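Local coordinates for period circadian protein homolog 2 (Mus musculus, PDB 3GDI) that probably acts as a transcription-regulating component of the mammalian circadian clock, its tandem PAS domains serving in protein-protein interactions, at residues Pro231-Thr243 and Asp276-Thr288. Numbering follows the deposited sequence.
Sequences PIRFRTRNGEYIT and DVFAAPPCPEEKT
Arg235 and Glu286 form a salt bridge face against face: the carboxylate lies over one face of the guanidinium, the two planes only 7° apart, with Glu286 OE2 3.1 Å from Arg235 NH2. No N-H points at that oxygen, so charge alone joins the pair, and the poor order of Glu286 suggests a soft attachment. The arginine chain leaves with CG anti to the backbone N (chi1 -177°) and bends at chi3, which carries its flat end to the glutamate, while NH1 donates a hydrogen bond to Val202 O. A leucine in its place would probably leave the Glu286 carboxylate without its charge partner and Val202 O without that donor.

The larger part of the contact is a beta-hairpin turn resting on an irregular loop. Thr236 to Gly239 make a type I turn, and Thr236 suits its first position because OG1 donates to Glu240 O (2.9 Å), which the backbone N of Thr236 reaches from the opposite face of the carbonyl plane. CB of the threonine meets Val277 CG2 at 3.5 Å, the two side chains crossing at about a right angle. Beside them Arg237 lays its aliphatic base on the loop, CB 3.1 Å from Val277 O. Pro281, whose ring has no N-H to satisfy, sets CD 3.2 Å from Arg237 O and CB against the Asn238-Gly239 peptide. Glycine fits position 239, since a CB would press on Pro281 and on the preceding carbonyl. Within the loop, Asp276 OD1 accepts from Phe278 N in an Asx turn, which braces the type I turn from Asp276 to Ala279.

The hairpin links strands 227-235 and 241-252 at one margin of the second PAS domain's antiparallel sheet; the loop passes it on the way from strand 259-268 to helix 291-303, with Phe278 touching helix 184-188 and Glu286 helix 200-203.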
loop_
_atom_site.group_PDB
_atom_site.type_symbol
_atom_site.label_atom_id
_atom_site.label_comp_id
_atom_site.label_asym_id
_atom_site.label_seq_id
_atom_site.Cartn_x
_atom_site.Cartn_y
_atom_site.Cartn_z
ATOM N N PRO A 231 5.490 -28.769 2.020
ATOM C CA PRO A 231 4.411 -27.932 2.540
ATOM C C PRO A 231 4.969 -26.805 3.400
ATOM O O PRO A 231 6.088 -26.884 3.902
ATOM C CB PRO A 231 3.620 -28.908 3.378
ATOM C CG PRO A 231 4.745 -29.631 4.085
ATOM C CD PRO A 231 5.765 -29.878 2.952
ATOM N N ILE A 232 4.178 -25.758 3.560
ATOM C CA ILE A 232 4.548 -24.631 4.388
ATOM C C ILE A 232 3.312 -24.424 5.253
ATOM O O ILE A 232 2.192 -24.555 4.765
ATOM C CB ILE A 232 4.813 -23.352 3.529
ATOM C CG1 ILE A 232 6.256 -23.342 3.011
ATOM C CG2 ILE A 232 4.558 -22.098 4.346
ATOM C CD1 ILE A 232 7.280 -23.037 4.078
ATOM N N ARG A 233 3.504 -24.135 6.532
ATOM C CA ARG A 233 2.373 -23.900 7.412
ATOM C C ARG A 233 2.225 -22.408 7.651
ATOM O O ARG A 233 3.187 -21.726 7.976
ATOM C CB ARG A 233 2.558 -24.666 8.714
ATOM C CG ARG A 233 2.216 -26.138 8.550
ATOM C CD ARG A 233 2.568 -26.943 9.766
ATOM N NE ARG A 233 3.997 -26.867 10.045
ATOM C CZ ARG A 233 4.595 -27.467 11.068
ATOM N NH1 ARG A 233 3.883 -28.197 11.921
ATOM N NH2 ARG A 233 5.909 -27.335 11.241
ATOM N N PHE A 234 1.007 -21.911 7.467
ATOM C CA PHE A 234 0.688 -20.494 7.610
ATOM C C PHE A 234 -0.348 -20.314 8.730
ATOM O O PHE A 234 -1.374 -21.006 8.746
ATOM C CB PHE A 234 0.105 -20.002 6.289
ATOM C CG PHE A 234 0.076 -18.512 6.147
ATOM C CD1 PHE A 234 1.056 -17.856 5.392
ATOM C CD2 PHE A 234 -0.934 -17.761 6.742
ATOM C CE1 PHE A 234 1.029 -16.467 5.229
ATOM C CE2 PHE A 234 -0.968 -16.375 6.587
ATOM C CZ PHE A 234 0.015 -15.726 5.828
ATOM N N ARG A 235 -0.094 -19.390 9.656
ATOM C CA ARG A 235 -1.016 -19.160 10.760
ATOM C C ARG A 235 -2.250 -18.350 10.378
ATOM O O ARG A 235 -2.160 -17.346 9.669
ATOM C CB ARG A 235 -0.298 -18.467 11.913
ATOM C CG ARG A 235 -1.181 -18.245 13.139
ATOM C CD ARG A 235 -0.343 -18.060 14.400
ATOM N NE ARG A 235 0.705 -17.064 14.207
ATOM C CZ ARG A 235 0.478 -15.767 14.033
ATOM N NH1 ARG A 235 1.492 -14.931 13.854
ATOM N NH2 ARG A 235 -0.766 -15.305 14.054
ATOM N N THR A 236 -3.410 -18.784 10.855
ATOM C CA THR A 236 -4.637 -18.070 10.551
ATOM C C THR A 236 -5.022 -17.172 11.723
ATOM O O THR A 236 -4.340 -17.141 12.752
ATOM C CB THR A 236 -5.802 -19.037 10.247
ATOM O OG1 THR A 236 -6.266 -19.635 11.463
ATOM C CG2 THR A 236 -5.346 -20.136 9.296
ATOM N N ARG A 237 -6.127 -16.453 11.552
ATOM C CA ARG A 237 -6.631 -15.521 12.551
ATOM C C ARG A 237 -6.919 -16.190 13.892
ATOM O O ARG A 237 -6.717 -15.582 14.934
ATOM C CB ARG A 237 -7.902 -14.849 12.016
ATOM C CG ARG A 237 -8.478 -13.725 12.873
ATOM C CD ARG A 237 -7.535 -12.540 12.930
ATOM N NE ARG A 237 -8.220 -11.276 13.207
ATOM C CZ ARG A 237 -8.981 -11.038 14.276
ATOM N NH1 ARG A 237 -9.174 -11.980 15.192
ATOM N NH2 ARG A 237 -9.546 -9.846 14.432
ATOM N N ASN A 238 -7.386 -17.436 13.867
ATOM C CA ASN A 238 -7.708 -18.141 15.103
ATOM C C ASN A 238 -6.520 -18.865 15.738
ATOM O O ASN A 238 -6.696 -19.710 16.619
ATOM C CB ASN A 238 -8.878 -19.117 14.872
ATOM C CG ASN A 238 -8.490 -20.352 14.050
ATOM O OD1 ASN A 238 -9.358 -21.049 13.521
ATOM N ND2 ASN A 238 -7.198 -20.632 13.957
ATOM N N GLY A 239 -5.309 -18.537 15.292
ATOM C CA GLY A 239 -4.120 -19.150 15.869
ATOM C C GLY A 239 -3.799 -20.536 15.350
ATOM O O GLY A 239 -2.772 -21.122 15.694
ATOM N N GLU A 240 -4.676 -21.059 14.506
ATOM C CA GLU A 240 -4.494 -22.384 13.939
ATOM C C GLU A 240 -3.762 -22.263 12.613
ATOM O O GLU A 240 -3.938 -21.282 11.889
ATOM C CB GLU A 240 -5.857 -23.023 13.701
ATOM C CG GLU A 240 -5.928 -24.486 14.001
ATOM C CD GLU A 240 -6.976 -24.776 15.043
ATOM O OE1 GLU A 240 -6.766 -24.391 16.214
ATOM O OE2 GLU A 240 -8.015 -25.374 14.694
ATOM N N TYR A 241 -2.961 -23.275 12.294
ATOM C CA TYR A 241 -2.192 -23.315 11.056
ATOM C C TYR A 241 -2.867 -24.125 9.956
ATOM O O TYR A 241 -3.505 -25.133 10.232
ATOM C CB TYR A 241 -0.832 -23.945 11.313
ATOM C CG TYR A 241 0.124 -23.069 12.065
ATOM C CD1 TYR A 241 0.821 -22.051 11.414
ATOM C CD2 TYR A 241 0.318 -23.238 13.434
ATOM C CE1 TYR A 241 1.688 -21.219 12.112
ATOM C CE2 TYR A 241 1.184 -22.406 14.141
ATOM C CZ TYR A 241 1.863 -21.403 13.473
ATOM O OH TYR A 241 2.725 -20.587 14.167
ATOM N N ILE A 242 -2.729 -23.675 8.713
ATOM C CA ILE A 242 -3.256 -24.414 7.577
ATOM C C ILE A 242 -2.019 -24.791 6.762
ATOM O O ILE A 242 -1.024 -24.065 6.766
ATOM C CB ILE A 242 -4.225 -23.573 6.705
ATOM C CG1 ILE A 242 -3.549 -22.277 6.245
ATOM C CG2 ILE A 242 -5.512 -23.304 7.479
ATOM C CD1 ILE A 242 -4.389 -21.456 5.261
ATOM N N THR A 243 -2.063 -25.937 6.095
ATOM C CA THR A 243 -0.927 -26.389 5.310
ATOM C C THR A 243 -1.083 -25.968 3.871
ATOM O O THR A 243 -2.073 -26.289 3.217
ATOM C CB THR A 243 -0.780 -27.914 5.394
ATOM O OG1 THR A 243 -0.481 -28.270 6.747
ATOM C CG2 THR A 243 0.325 -28.413 4.483
ATOM N N ASP A 276 -14.136 -22.161 12.002
ATOM C CA ASP A 276 -14.408 -20.721 11.986
ATOM C C ASP A 276 -13.062 -20.020 12.066
ATOM O O ASP A 276 -12.499 -19.838 13.149
ATOM C CB ASP A 276 -15.273 -20.293 13.169
ATOM C CG ASP A 276 -15.757 -18.862 13.037
ATOM O OD1 ASP A 276 -14.981 -18.017 12.536
ATOM O OD2 ASP A 276 -16.906 -18.578 13.438
ATOM N N VAL A 277 -12.551 -19.625 10.909
ATOM C CA VAL A 277 -11.253 -18.990 10.837
ATOM C C VAL A 277 -11.236 -17.530 11.307
ATOM O O VAL A 277 -10.168 -16.946 11.506
ATOM C CB VAL A 277 -10.704 -19.116 9.407
ATOM C CG1 VAL A 277 -11.430 -18.166 8.476
ATOM C CG2 VAL A 277 -9.218 -18.899 9.410
ATOM N N PHE A 278 -12.415 -16.951 11.516
ATOM C CA PHE A 278 -12.514 -15.567 11.974
ATOM C C PHE A 278 -12.510 -15.415 13.492
ATOM O O PHE A 278 -12.302 -14.312 14.010
ATOM C CB PHE A 278 -13.759 -14.904 11.388
ATOM C CG PHE A 278 -13.667 -14.674 9.913
ATOM C CD1 PHE A 278 -12.745 -13.768 9.401
ATOM C CD2 PHE A 278 -14.452 -15.408 9.030
ATOM C CE1 PHE A 278 -12.595 -13.596 8.034
ATOM C CE2 PHE A 278 -14.312 -15.243 7.662
ATOM C CZ PHE A 278 -13.375 -14.331 7.159
ATOM N N ALA A 279 -12.735 -16.515 14.205
ATOM C CA ALA A 279 -12.733 -16.485 15.664
ATOM C C ALA A 279 -11.401 -15.908 16.131
ATOM O O ALA A 279 -10.500 -15.684 15.320
ATOM C CB ALA A 279 -12.916 -17.889 16.209
ATOM N N ALA A 280 -11.272 -15.669 17.432
ATOM C CA ALA A 280 -10.038 -15.119 17.984
ATOM C C ALA A 280 -9.181 -16.227 18.584
ATOM O O ALA A 280 -9.694 -17.277 18.957
ATOM C CB ALA A 280 -10.364 -14.088 19.043
ATOM N N PRO A 281 -7.858 -16.011 18.670
ATOM C CA PRO A 281 -6.939 -17.007 19.235
ATOM C C PRO A 281 -6.818 -16.886 20.757
ATOM O O PRO A 281 -6.775 -15.780 21.300
ATOM C CB PRO A 281 -5.626 -16.687 18.534
ATOM C CG PRO A 281 -5.667 -15.201 18.476
ATOM C CD PRO A 281 -7.101 -14.919 18.029
ATOM N N PRO A 282 -6.771 -18.028 21.464
ATOM C CA PRO A 282 -6.652 -18.016 22.925
ATOM C C PRO A 282 -5.229 -17.678 23.366
ATOM O O PRO A 282 -4.775 -18.125 24.424
ATOM C CB PRO A 282 -7.045 -19.441 23.321
ATOM C CG PRO A 282 -7.905 -19.902 22.175
ATOM C CD PRO A 282 -7.153 -19.367 20.989
ATOM N N CYS A 283 -4.531 -16.898 22.544
ATOM C CA CYS A 283 -3.157 -16.495 22.831
ATOM C C CYS A 283 -3.101 -14.969 22.908
ATOM O O CYS A 283 -3.673 -14.281 22.061
ATOM C CB CYS A 283 -2.223 -17.002 21.725
ATOM S SG CYS A 283 -0.445 -16.859 22.075
ATOM N N PRO A 284 -2.411 -14.424 23.931
ATOM C CA PRO A 284 -2.249 -12.984 24.169
ATOM C C PRO A 284 -1.773 -12.213 22.945
ATOM O O PRO A 284 -0.628 -11.761 22.893
ATOM C CB PRO A 284 -1.232 -12.936 25.306
ATOM C CG PRO A 284 -1.543 -14.174 26.076
ATOM C CD PRO A 284 -1.710 -15.199 24.971
ATOM N N GLU A 285 -2.666 -12.059 21.970
ATOM C CA GLU A 285 -2.365 -11.357 20.728
ATOM C C GLU A 285 -0.957 -11.667 20.234
ATOM O O GLU A 285 -0.343 -12.657 20.646
ATOM C CB GLU A 285 -2.516 -9.843 20.910
ATOM C CG GLU A 285 -3.934 -9.382 21.209
ATOM C CD GLU A 285 -4.123 -7.893 20.974
ATOM O OE1 GLU A 285 -3.351 -7.095 21.550
ATOM O OE2 GLU A 285 -5.043 -7.520 20.214
ATOM N N GLU A 286 -0.455 -10.821 19.344
ATOM C CA GLU A 286 0.884 -10.998 18.807
ATOM C C GLU A 286 1.895 -10.390 19.762
ATOM O O GLU A 286 1.644 -10.300 20.965
ATOM C CB GLU A 286 0.996 -10.345 17.432
ATOM C CG GLU A 286 0.259 -11.110 16.352
ATOM C CD GLU A 286 0.642 -12.579 16.336
ATOM O OE1 GLU A 286 1.853 -12.880 16.241
ATOM O OE2 GLU A 286 -0.266 -13.433 16.422
ATOM N N LYS A 287 3.039 -9.973 19.232
ATOM C CA LYS A 287 4.069 -9.381 20.069
ATOM C C LYS A 287 4.851 -8.310 19.330
ATOM O O LYS A 287 4.279 -7.476 18.628
ATOM C CB LYS A 287 5.025 -10.469 20.572
ATOM C CG LYS A 287 4.389 -11.451 21.544
ATOM C CD LYS A 287 3.930 -10.747 22.815
ATOM C CE LYS A 287 3.150 -11.686 23.724
ATOM N NZ LYS A 287 3.947 -12.883 24.112
ATOM N N THR A 288 6.166 -8.346 19.500
ATOM C CA THR A 288 7.068 -7.391 18.874
ATOM C C THR A 288 8.477 -7.968 18.785
ATOM O O THR A 288 9.159 -7.798 17.773
ATOM C CB THR A 288 7.123 -6.073 19.675
ATOM O OG1 THR A 288 5.843 -5.429 19.626
ATOM C CG2 THR A 288 8.181 -5.142 19.103
#